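Local coordinates for protein polyketide biosynthesis 3-hydroxy-3-methylglutaryl-ACP synthase PksG (Bacillus subtilis, PDB 4YXT) that catalyses the aldol condensation of an acetyl group on an acyl carrier protein with a beta-ketothioester polyketide intermediate during biosynthesis of the antibiotic bacillaene, at residues 221-226 with 324-329; 249-254 with 303-308. The protein carries 1 engineered substitution. All blocks are in the same frame, centred on the assembly; numbering follows the deposited sequence.

Interaction 1 (221-226 with 324-329)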
loop_
_atom_site.group_PDB
_atom_site.type_symbol
_atom_site.label_atom_id
_atom_site.label_comp_id
_atom_site.label_asym_id
_atom_site.label_seq_id
_atom_site.Cartn_x
_atom_site.Cartn_y
_atom_site.Cartn_z
ATOM N N LEU A 221 -16.121 -17.207 -4.048
ATOM C CA LEU A 221 -17.589 -17.300 -4.142
ATOM C C LEU A 221 -18.277 -16.861 -2.858
ATOM O O LEU A 221 -19.271 -16.100 -2.881
ATOM C CB LEU A 221 -18.028 -18.718 -4.489
ATOM C CG LEU A 221 -17.669 -19.199 -5.878
ATOM C CD1 LEU A 221 -17.851 -20.725 -5.969
ATOM C CD2 LEU A 221 -18.472 -18.454 -6.945
ATOM N N ASP A 222 -17.743 -17.290 -1.723
ATOM C CA ASP A 222 -18.263 -16.733 -0.466
ATOM C C ASP A 222 -18.213 -15.181 -0.410
ATOM O O ASP A 222 -19.217 -14.545 0.004
ATOM C CB ASP A 222 -17.566 -17.365 0.714
ATOM C CG ASP A 222 -17.841 -18.887 0.819
ATOM O OD1 ASP A 222 -18.831 -19.388 0.211
ATOM O OD2 ASP A 222 -17.047 -19.581 1.519
ATOM N N CYS A 223 -17.108 -14.568 -0.877
ATOM C CA CYS A 223 -17.005 -13.121 -0.873
ATOM C C CYS A 223 -17.920 -12.482 -1.915
ATOM O O CYS A 223 -18.484 -11.415 -1.663
ATOM C CB CYS A 223 -15.591 -12.591 -1.056
ATOM S SG CYS A 223 -14.306 -12.997 0.195
ATOM N N CYS A 224 -18.054 -13.112 -3.083
ATOM C CA CYS A 224 -19.009 -12.616 -4.066
ATOM C C CYS A 224 -20.436 -12.444 -3.469
ATOM O O CYS A 224 -21.086 -11.391 -3.633
ATOM C CB CYS A 224 -19.010 -13.522 -5.286
ATOM S SG CYS A 224 -19.825 -12.722 -6.634
ATOM N N GLU A 225 -20.895 -13.413 -2.690
ATOM C CA GLU A 225 -22.210 -13.279 -2.043
ATOM C C GLU A 225 -22.210 -12.294 -0.863
ATOM O O GLU A 225 -23.155 -11.509 -0.699
ATOM C CB GLU A 225 -22.700 -14.653 -1.580
ATOM C CG GLU A 225 -23.769 -14.637 -0.491
ATOM C CD GLU A 225 -24.135 -16.046 -0.019
ATOM O OE1 GLU A 225 -23.821 -17.033 -0.739
ATOM O OE2 GLU A 225 -24.727 -16.171 1.088
ATOM N N GLN A 226 -21.188 -12.324 -0.004
ATOM C CA GLN A 226 -21.219 -11.430 1.164
ATOM C C GLN A 226 -21.069 -9.992 0.768
ATOM O O GLN A 226 -21.736 -9.111 1.314
ATOM C CB GLN A 226 -20.161 -11.793 2.197
ATOM C CG GLN A 226 -20.436 -13.135 2.856
ATOM C CD GLN A 226 -21.725 -13.165 3.670
ATOM O OE1 GLN A 226 -22.392 -14.199 3.768
ATOM N NE2 GLN A 226 -22.074 -12.032 4.255
ATOM N N PHE A 324 -17.268 -6.383 -8.805
ATOM C CA PHE A 324 -16.867 -7.250 -7.719
ATOM C C PHE A 324 -15.401 -7.445 -7.766
ATOM O O PHE A 324 -14.923 -7.985 -8.707
ATOM C CB PHE A 324 -17.517 -8.625 -7.829
ATOM C CG PHE A 324 -16.992 -9.607 -6.837
ATOM C CD1 PHE A 324 -17.184 -9.397 -5.470
ATOM C CD2 PHE A 324 -16.304 -10.717 -7.250
ATOM C CE1 PHE A 324 -16.690 -10.288 -4.527
ATOM C CE2 PHE A 324 -15.802 -11.623 -6.325
ATOM C CZ PHE A 324 -15.983 -11.407 -4.955
ATOM N N SER A 325 -14.710 -7.090 -6.696
ATOM C CA SER A 325 -13.263 -7.301 -6.544
ATOM C C SER A 325 -12.921 -8.360 -5.503
ATOM O O SER A 325 -13.544 -8.443 -4.416
ATOM C CB SER A 325 -12.643 -5.945 -6.122
ATOM O OG SER A 325 -11.320 -6.032 -5.638
ATOM N N TYR A 326 -11.892 -9.157 -5.806
ATOM C CA TYR A 326 -11.427 -10.172 -4.888
ATOM C C TYR A 326 -9.932 -10.207 -4.909
ATOM O O TYR A 326 -9.323 -10.224 -5.946
ATOM C CB TYR A 326 -11.906 -11.568 -5.284
ATOM C CG TYR A 326 -11.371 -12.644 -4.321
ATOM C CD1 TYR A 326 -10.302 -13.449 -4.653
ATOM C CD2 TYR A 326 -11.955 -12.821 -3.050
ATOM C CE1 TYR A 326 -9.817 -14.401 -3.755
ATOM C CE2 TYR A 326 -11.466 -13.760 -2.156
ATOM C CZ TYR A 326 -10.398 -14.547 -2.520
ATOM O OH TYR A 326 -9.914 -15.427 -1.598
ATOM N N GLY A 327 -9.348 -10.324 -3.753
ATOM C CA GLY A 327 -7.977 -10.718 -3.694
ATOM C C GLY A 327 -7.815 -11.781 -2.654
ATOM O O GLY A 327 -8.475 -11.756 -1.614
ATOM N N SER A 328 -6.894 -12.694 -2.926
ATOM C CA SER A 328 -6.497 -13.699 -1.999
ATOM C C SER A 328 -6.022 -13.159 -0.719
ATOM O O SER A 328 -5.361 -12.138 -0.706
ATOM C CB SER A 328 -5.321 -14.493 -2.587
ATOM O OG SER A 328 -5.804 -15.308 -3.600
ATOM N N GLY A 329 -6.268 -13.884 0.366
ATOM C CA GLY A 329 -5.576 -13.550 1.592
ATOM C C GLY A 329 -6.363 -13.300 2.858
ATOM O O GLY A 329 -5.884 -13.731 3.911
#
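The Phe324 ring lies with one face against Cys224 of the helix, whose CB and SG both sit over it. Cys224 CB stands 4.0 Å from the Phe324 ring centroid, displaced toward the rim on the CZ side, in a CH-pi contact. The sulfur is more nearly centred, with Cys224 SG 4.1 Å from the Phe324 centroid and only 9° off the ring normal. Its position follows from chi1 of -165°, which sets SG anti to the backbone N and swings it over the ring. The rim of Phe324 also reaches the helix backbone, Phe324 CZ coming to 3.3 Å from Cys224 N.

One residue back, Cys223 meets Tyr326 differently: Cys223 SG lies in the plane of the ring, at its edge, 3.8 Å from Tyr326 CE2. At the far end of the ring, Tyr326 OH is hydrogen-bonded to Asp200 and Ser219, so the phenol is fixed at its polar end too.

Helix 213-234 thus covers one face of the sheet at strand 319-327; residues 221-226 run at 143° to strand 324-327. The side chains meet through sulfur, methylene and aromatic carbon, a buried apolar seam, and that of Tyr326 lies about 4 Å from the side chain of His250, the probable proton donor/acceptor.

Interaction 2 (249-254 with 303-308)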
loop_
_atom_site.group_PDB
_atom_site.type_symbol
_atom_site.label_atom_id
_atom_site.label_comp_id
_atom_site.label_asym_id
_atom_site.label_seq_id
_atom_site.Cartn_x
_atom_site.Cartn_y
_atom_site.Cartn_z
ATOM N N TYR A 249 -16.270 -8.488 -13.035
ATOM C CA TYR A 249 -15.759 -9.200 -11.896
ATOM C C TYR A 249 -14.222 -9.320 -12.011
ATOM O O TYR A 249 -13.664 -9.259 -13.137
ATOM C CB TYR A 249 -16.275 -10.622 -11.852
ATOM C CG TYR A 249 -17.714 -10.844 -11.829
ATOM C CD1 TYR A 249 -18.362 -11.274 -10.649
ATOM C CD2 TYR A 249 -18.461 -10.697 -12.980
ATOM C CE1 TYR A 249 -19.710 -11.555 -10.635
ATOM C CE2 TYR A 249 -19.830 -10.953 -12.984
ATOM C CZ TYR A 249 -20.450 -11.396 -11.817
ATOM O OH TYR A 249 -21.798 -11.661 -11.866
ATOM N N HIS A 250 -13.583 -9.569 -10.859
ATOM C CA HIS A 250 -12.213 -10.015 -10.855
ATOM C C HIS A 250 -12.157 -11.314 -11.657
ATOM O O HIS A 250 -12.850 -12.293 -11.305
ATOM C CB HIS A 250 -11.705 -10.313 -9.466
ATOM C CG HIS A 250 -10.346 -10.915 -9.489
ATOM N ND1 HIS A 250 -9.289 -10.271 -10.057
ATOM C CD2 HIS A 250 -9.869 -12.094 -9.026
ATOM C CE1 HIS A 250 -8.223 -11.049 -10.012
ATOM N NE2 HIS A 250 -8.547 -12.157 -9.375
ATOM N N THR A 251 -11.354 -11.293 -12.725
ATOM C CA THR A 251 -11.327 -12.350 -13.740
ATOM C C THR A 251 -9.948 -13.049 -13.768
ATOM O O THR A 251 -9.042 -12.646 -14.517
ATOM C CB THR A 251 -11.672 -11.772 -15.134
ATOM O OG1 THR A 251 -12.863 -10.974 -15.048
ATOM C CG2 THR A 251 -11.916 -12.868 -16.151
ATOM N N PRO A 252 -9.775 -14.100 -12.952
ATOM C CA PRO A 252 -8.538 -14.864 -13.064
ATOM C C PRO A 252 -8.571 -15.797 -14.271
ATOM O O PRO A 252 -7.527 -16.107 -14.843
ATOM C CB PRO A 252 -8.475 -15.648 -11.760
ATOM C CG PRO A 252 -9.871 -15.752 -11.271
ATOM C CD PRO A 252 -10.640 -14.595 -11.866
ATOM N N PHE A 253 -9.763 -16.255 -14.631
ATOM C CA PHE A 253 -10.023 -16.831 -15.964
ATOM C C PHE A 253 -11.511 -16.742 -16.214
ATOM O O PHE A 253 -12.277 -16.643 -15.299
ATOM C CB PHE A 253 -9.479 -18.254 -16.132
ATOM C CG PHE A 253 -9.850 -19.199 -15.037
ATOM C CD1 PHE A 253 -9.171 -19.174 -13.817
ATOM C CD2 PHE A 253 -10.858 -20.124 -15.214
ATOM C CE1 PHE A 253 -9.496 -20.053 -12.801
ATOM C CE2 PHE A 253 -11.198 -21.003 -14.183
ATOM C CZ PHE A 253 -10.504 -20.983 -12.990
ATOM N N GLY A 254 -11.896 -16.712 -17.472
ATOM C CA GLY A 254 -13.292 -16.567 -17.840
ATOM C C GLY A 254 -14.233 -17.568 -17.225
ATOM O O GLY A 254 -15.385 -17.241 -16.887
ATOM N N PHE A 303 -10.154 -4.156 -13.164
ATOM C CA PHE A 303 -10.120 -2.992 -14.024
ATOM C C PHE A 303 -10.153 -3.347 -15.511
ATOM O O PHE A 303 -10.818 -2.647 -16.254
ATOM C CB PHE A 303 -8.909 -2.105 -13.728
ATOM C CG PHE A 303 -8.939 -1.437 -12.371
ATOM C CD1 PHE A 303 -10.153 -1.091 -11.744
ATOM C CD2 PHE A 303 -7.747 -1.091 -11.749
ATOM C CE1 PHE A 303 -10.145 -0.469 -10.500
ATOM C CE2 PHE A 303 -7.739 -0.461 -10.495
ATOM C CZ PHE A 303 -8.945 -0.144 -9.891
ATOM N N LEU A 304 -9.438 -4.417 -15.912
ATOM C CA LEU A 304 -9.397 -4.895 -17.262
ATOM C C LEU A 304 -10.747 -5.365 -17.757
ATOM O O LEU A 304 -11.065 -5.168 -18.944
ATOM C CB LEU A 304 -8.355 -6.045 -17.386
ATOM C CG LEU A 304 -7.998 -6.574 -18.772
ATOM C CD1 LEU A 304 -7.313 -5.507 -19.583
ATOM C CD2 LEU A 304 -7.127 -7.833 -18.705
ATOM N N ALA A 305 -11.525 -6.007 -16.867
ATOM C CA ALA A 305 -12.881 -6.456 -17.178
ATOM C C ALA A 305 -13.794 -5.248 -17.252
ATOM O O ALA A 305 -14.777 -5.176 -18.031
ATOM C CB ALA A 305 -13.395 -7.436 -16.094
ATOM N N LEU A 306 -13.499 -4.265 -16.444
ATOM C CA LEU A 306 -14.333 -3.043 -16.492
ATOM C C LEU A 306 -14.141 -2.268 -17.819
ATOM O O LEU A 306 -15.086 -1.893 -18.497
ATOM C CB LEU A 306 -13.944 -2.139 -15.355
ATOM C CG LEU A 306 -14.798 -0.870 -15.181
ATOM C CD1 LEU A 306 -16.147 -1.372 -14.861
ATOM C CD2 LEU A 306 -14.240 -0.018 -14.057
ATOM N N ALA A 307 -12.903 -2.015 -18.165
ATOM C CA ALA A 307 -12.522 -1.459 -19.474
ATOM C C ALA A 307 -13.138 -2.253 -20.637
ATOM O O ALA A 307 -13.659 -1.676 -21.606
ATOM C CB ALA A 307 -11.012 -1.472 -19.610
ATOM N N SER A 308 -13.097 -3.579 -20.509
ATOM C CA SER A 308 -13.642 -4.461 -21.536
ATOM C C SER A 308 -15.111 -4.211 -21.673
ATOM O O SER A 308 -15.570 -4.109 -22.796
ATOM C CB SER A 308 -13.361 -5.946 -21.266
ATOM O OG SER A 308 -13.705 -6.773 -22.411
#
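Tyr249 O is held by the hydroxyl of Thr251, two residues further along the chain, and also rests against the methyl of Ala305. The hydrogen bond runs from Thr251 OG1 to Tyr249 O and is short, 2.7 Å. It bends at the acceptor, with a C=O...OG1 angle of 137°, and the donor stands above the carbonyl plane, 42° out of it. Chi1 of -49° places OG1 beside the backbone N of Thr251 and so turns the hydroxyl back over the chain it has just left.

From the helix side, Ala305 supplies the touching group. Its CB points at the loop and meets both oxygens of this bond, Ala305 CB lying 3.5 Å from Tyr249 O and 3.7 Å from Thr251 OG1. The small methyl lets the helix come close, the Tyr249 and Ala305 CA atoms being 6.6 Å apart. Cys291, of helix 291-294, touches both Ala305 and Thr251 and closes in on the same spot.

The Tyr249 ring leaves in another direction, packing on Val257 and His261 of helix 254-267 and ending in a hydrogen bond between its OH and that of Tyr240. This is where strand 246-249 of the sheet gives way to the loop leading into helix 254-267, with Phe253 at the N-cap position. His250, a proton donor/acceptor by similarity, sits between the two bonded residues. Its CB points away from helix 301-312, and the side chain touches Cys114, the probable acyl-thioester residue, while its carbonyl O is hydrogen-bonded to Tyr220 OH.

The buried carbonyl of Tyr249 is therefore satisfied by its own loop, and the helix adds an apolar methyl against a polar pair. The bond bridges the residues before and after His250 and probably limits how the backbone can move there.

How the interactions relate
Following the chain from the N terminus, helix 213-234 comes first, then strand 246-249, outermost in this chain's sheet, with the loop carrying the probable catalytic His250, then helix 301-312, and last strand 319-327. Interaction 2 closes the inner loop, from 249-254 to 303-308, and is nested inside the larger one that interaction 1 closes between 221-226 and 324-329. Helix 301-312 is followed directly by strand 319-327. The two contacts, their centres about 14 Å apart, meet where that strand pairs in parallel with strand 246-249: Phe324 O lies 3.0 Å from His250 N, a probable hydrogen bond, and Phe324 CB packs on Tyr249 CD1. This end of the thiolase-like sheet is thereby tied to helices 213-234 and 301-312.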